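Local coordinates for membrane protein, putative (Geobacter sulfurreducens PCA, PDB 2QYB) that is of unknown specific function but, as the GAF domain of a putative membrane protein, belongs to a larger chain probably linked to solute transport and phosphatase activity, at residues A[24-29]-A[124-129]. Sequence-based numbering, arbitrary orientation.
Sequences DLLNLL and GILSVF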
ATOM      1  N   ASP A  24      -1.290  -6.588  -4.415  1.00 34.76           N
ATOM      2  CA  ASP A  24      -0.892  -8.017  -4.431  1.00 34.40           C
ATOM      3  C   ASP A  24      -0.405  -8.384  -5.806  1.00 32.78           C
ATOM      4  O   ASP A  24       0.561  -9.103  -5.967  1.00 32.26           O
ATOM      5  CB  ASP A  24      -2.054  -8.975  -4.057  1.00 34.44           C
ATOM      6  CG  ASP A  24      -2.430  -8.927  -2.591  1.00 36.88           C
ATOM      7  OD1 ASP A  24      -1.687  -8.288  -1.796  1.00 37.74           O
ATOM      8  OD2 ASP A  24      -3.489  -9.529  -2.233  1.00 39.02           O
ATOM      9  N   LEU A  25      -1.085  -7.891  -6.826  1.00 32.55           N
ATOM     10  CA  LEU A  25      -0.669  -8.218  -8.190  1.00 31.97           C
ATOM     11  C   LEU A  25       0.708  -7.691  -8.510  1.00 31.39           C
ATOM     12  O   LEU A  25       1.518  -8.406  -9.029  1.00 30.59           O
ATOM     13  CB  LEU A  25      -1.730  -7.782  -9.223  1.00 32.02           C
ATOM     14  CG  LEU A  25      -2.938  -8.770  -9.270  1.00 30.66           C
ATOM     15  CD1 LEU A  25      -4.169  -8.207  -9.989  1.00 28.60           C
ATOM     16  CD2 LEU A  25      -2.562 -10.130  -9.874  1.00 26.38           C
ATOM     17  N   LEU A  26       0.994  -6.445  -8.165  1.00 32.40           N
ATOM     18  CA  LEU A  26       2.349  -5.894  -8.389  1.00 32.57           C
ATOM     19  C   LEU A  26       3.420  -6.652  -7.575  1.00 32.77           C
ATOM     20  O   LEU A  26       4.468  -6.964  -8.093  1.00 32.44           O
ATOM     21  CB  LEU A  26       2.428  -4.420  -8.035  1.00 32.02           C
ATOM     22  CG  LEU A  26       1.535  -3.403  -8.738  1.00 33.90           C
ATOM     23  CD1 LEU A  26       1.855  -1.892  -8.263  1.00 27.80           C
ATOM     24  CD2 LEU A  26       1.602  -3.567 -10.257  1.00 28.06           C
ATOM     25  N   ASN A  27       3.150  -6.936  -6.302  1.00 33.53           N
ATOM     26  CA  ASN A  27       4.044  -7.786  -5.474  1.00 33.65           C
ATOM     27  C   ASN A  27       4.315  -9.133  -6.123  1.00 33.48           C
ATOM     28  O   ASN A  27       5.435  -9.610  -6.133  1.00 33.68           O
ATOM     29  CB  ASN A  27       3.450  -8.013  -4.080  1.00 33.68           C
ATOM     30  CG  ASN A  27       3.327  -6.686  -3.222  1.00 36.24           C
ATOM     31  OD1 ASN A  27       4.023  -5.673  -3.445  1.00 36.85           O
ATOM     32  ND2 ASN A  27       2.457  -6.735  -2.216  1.00 36.12           N
ATOM     33  N   LEU A  28       3.301  -9.771  -6.696  1.00 34.69           N
ATOM     34  CA  LEU A  28       3.528 -11.108  -7.342  1.00 34.57           C
ATOM     35  C   LEU A  28       4.367 -10.955  -8.615  1.00 34.61           C
ATOM     36  O   LEU A  28       5.278 -11.723  -8.901  1.00 35.67           O
ATOM     37  CB  LEU A  28       2.213 -11.817  -7.633  1.00 33.98           C
ATOM     38  CG  LEU A  28       1.309 -12.294  -6.477  1.00 35.36           C
ATOM     39  CD1 LEU A  28      -0.023 -12.704  -7.077  1.00 35.55           C
ATOM     40  CD2 LEU A  28       1.864 -13.453  -5.647  1.00 34.78           C
ATOM     41  N   LEU A  29       4.077  -9.922  -9.377  1.00 35.38           N
ATOM     42  CA  LEU A  29       4.865  -9.571 -10.581  1.00 35.24           C
ATOM     43  C   LEU A  29       6.351  -9.390 -10.251  1.00 35.60           C
ATOM     44  O   LEU A  29       7.213  -9.885 -10.964  1.00 35.93           O
ATOM     45  CB  LEU A  29       4.336  -8.256 -11.100  1.00 34.62           C
ATOM     46  CG  LEU A  29       4.323  -7.816 -12.556  1.00 35.37           C
ATOM     47  CD1 LEU A  29       4.433  -6.229 -12.556  1.00 31.29           C
ATOM     48  CD2 LEU A  29       5.331  -8.455 -13.369  1.00 29.69           C
ATOM     49  N   GLY A 124      -5.858   4.405 -16.966  1.00 33.14           N
ATOM     50  CA  GLY A 124      -4.611   4.371 -16.233  1.00 32.94           C
ATOM     51  C   GLY A 124      -3.436   3.808 -17.021  1.00 32.68           C
ATOM     52  O   GLY A 124      -3.573   3.423 -18.179  1.00 32.30           O
ATOM     53  N   ILE A 125      -2.269   3.799 -16.366  1.00 31.80           N
ATOM     54  CA  ILE A 125      -1.028   3.219 -16.876  1.00 31.19           C
ATOM     55  C   ILE A 125      -0.375   2.256 -15.849  1.00 29.58           C
ATOM     56  O   ILE A 125      -0.277   2.547 -14.696  1.00 30.04           O
ATOM     57  CB  ILE A 125      -0.022   4.325 -17.251  1.00 30.88           C
ATOM     58  CG1 ILE A 125      -0.572   5.152 -18.436  1.00 33.49           C
ATOM     59  CG2 ILE A 125       1.304   3.744 -17.662  1.00 30.44           C
ATOM     60  CD1 ILE A 125      -0.723   4.372 -19.798  1.00 31.44           C
ATOM     61  N   LEU A 126       0.039   1.102 -16.313  1.00 28.20           N
ATOM     62  CA  LEU A 126       0.883   0.228 -15.579  1.00 28.22           C
ATOM     63  C   LEU A 126       2.297   0.481 -16.087  1.00 27.91           C
ATOM     64  O   LEU A 126       2.551   0.243 -17.244  1.00 27.43           O
ATOM     65  CB  LEU A 126       0.462  -1.244 -15.823  1.00 27.93           C
ATOM     66  CG  LEU A 126       1.453  -2.311 -15.372  1.00 28.32           C
ATOM     67  CD1 LEU A 126       1.681  -2.187 -13.832  1.00 26.46           C
ATOM     68  CD2 LEU A 126       1.072  -3.782 -15.847  1.00 27.54           C
ATOM     69  N   SER A 127       3.185   0.984 -15.223  1.00 27.82           N
ATOM     70  CA  SER A 127       4.581   1.304 -15.566  1.00 28.77           C
ATOM     71  C   SER A 127       5.482   0.332 -14.844  1.00 29.05           C
ATOM     72  O   SER A 127       5.302   0.119 -13.654  1.00 28.54           O
ATOM     73  CB  SER A 127       4.963   2.729 -15.113  1.00 28.25           C
ATOM     74  OG  SER A 127       3.976   3.704 -15.490  1.00 29.99           O
ATOM     75  N   VAL A 128       6.470  -0.231 -15.524  1.00 30.46           N
ATOM     76  CA  VAL A 128       7.387  -1.193 -14.884  1.00 31.09           C
ATOM     77  C   VAL A 128       8.845  -0.964 -15.264  1.00 32.37           C
ATOM     78  O   VAL A 128       9.169  -0.618 -16.386  1.00 33.08           O
ATOM     79  CB  VAL A 128       6.992  -2.647 -15.244  1.00 31.22           C
ATOM     80  CG1 VAL A 128       5.554  -2.912 -14.819  1.00 32.74           C
ATOM     81  CG2 VAL A 128       7.111  -2.902 -16.750  1.00 32.41           C
ATOM     82  N   PHE A 129       9.734  -1.232 -14.326  1.00 33.38           N
ATOM     83  CA  PHE A 129      11.140  -0.853 -14.457  1.00 33.61           C
ATOM     84  C   PHE A 129      12.024  -1.963 -13.927  1.00 33.53           C
ATOM     85  O   PHE A 129      11.761  -2.501 -12.891  1.00 34.53           O
ATOM     86  CB  PHE A 129      11.399   0.400 -13.626  1.00 32.24           C
ATOM     87  CG  PHE A 129      10.473   1.526 -13.932  1.00 33.31           C
ATOM     88  CD1 PHE A 129      10.875   2.560 -14.836  1.00 33.33           C
ATOM     89  CD2 PHE A 129       9.207   1.593 -13.321  1.00 30.33           C
ATOM     90  CE1 PHE A 129      10.041   3.606 -15.118  1.00 29.40           C
ATOM     91  CE2 PHE A 129       8.374   2.629 -13.605  1.00 29.68           C
ATOM     92  CZ  PHE A 129       8.775   3.645 -14.510  1.00 30.19           C
TER
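L26 and L29 on helix segment 24-29 meet L126 and V128 on strand 124-129 with the backbones well apart: the nearest CA atoms, those of L26 and V128, are separated by 9.5 Å, and leucine and valine methyls span the gap. Backbone hydrogen bonds from L28 N to D24 O and from L29 N to L25 O mark regular helix, whose i, i+3 spacing puts L26 and L29 on the side facing the sheet. The strand answers through alternation, L126 and V128 directing their side chains toward the helix while I125 and S127 lie on the opposite face against helix 74-81. Such is the layering of a GAF domain, an antiparallel sheet with helices on both sides; here helix 10-32 covers one face, touching middle strand 124-130 and adjacent strand 37-43. L26 CD2 reaches L126 CD1 at 3.8 Å, the two leucines running antiparallel alongside each other. L126 has CG anti to the backbone N (chi1 166°), and the second torsion (60°) turns CD1, not CD2, toward L26. L29 instead crosses V128 at roughly a right angle, its CD1 4.2 Å from V128 CG1. A38 of strand 37-43 touches L26 and L29, while L35, in the loop before that strand, packs on L29 and V128.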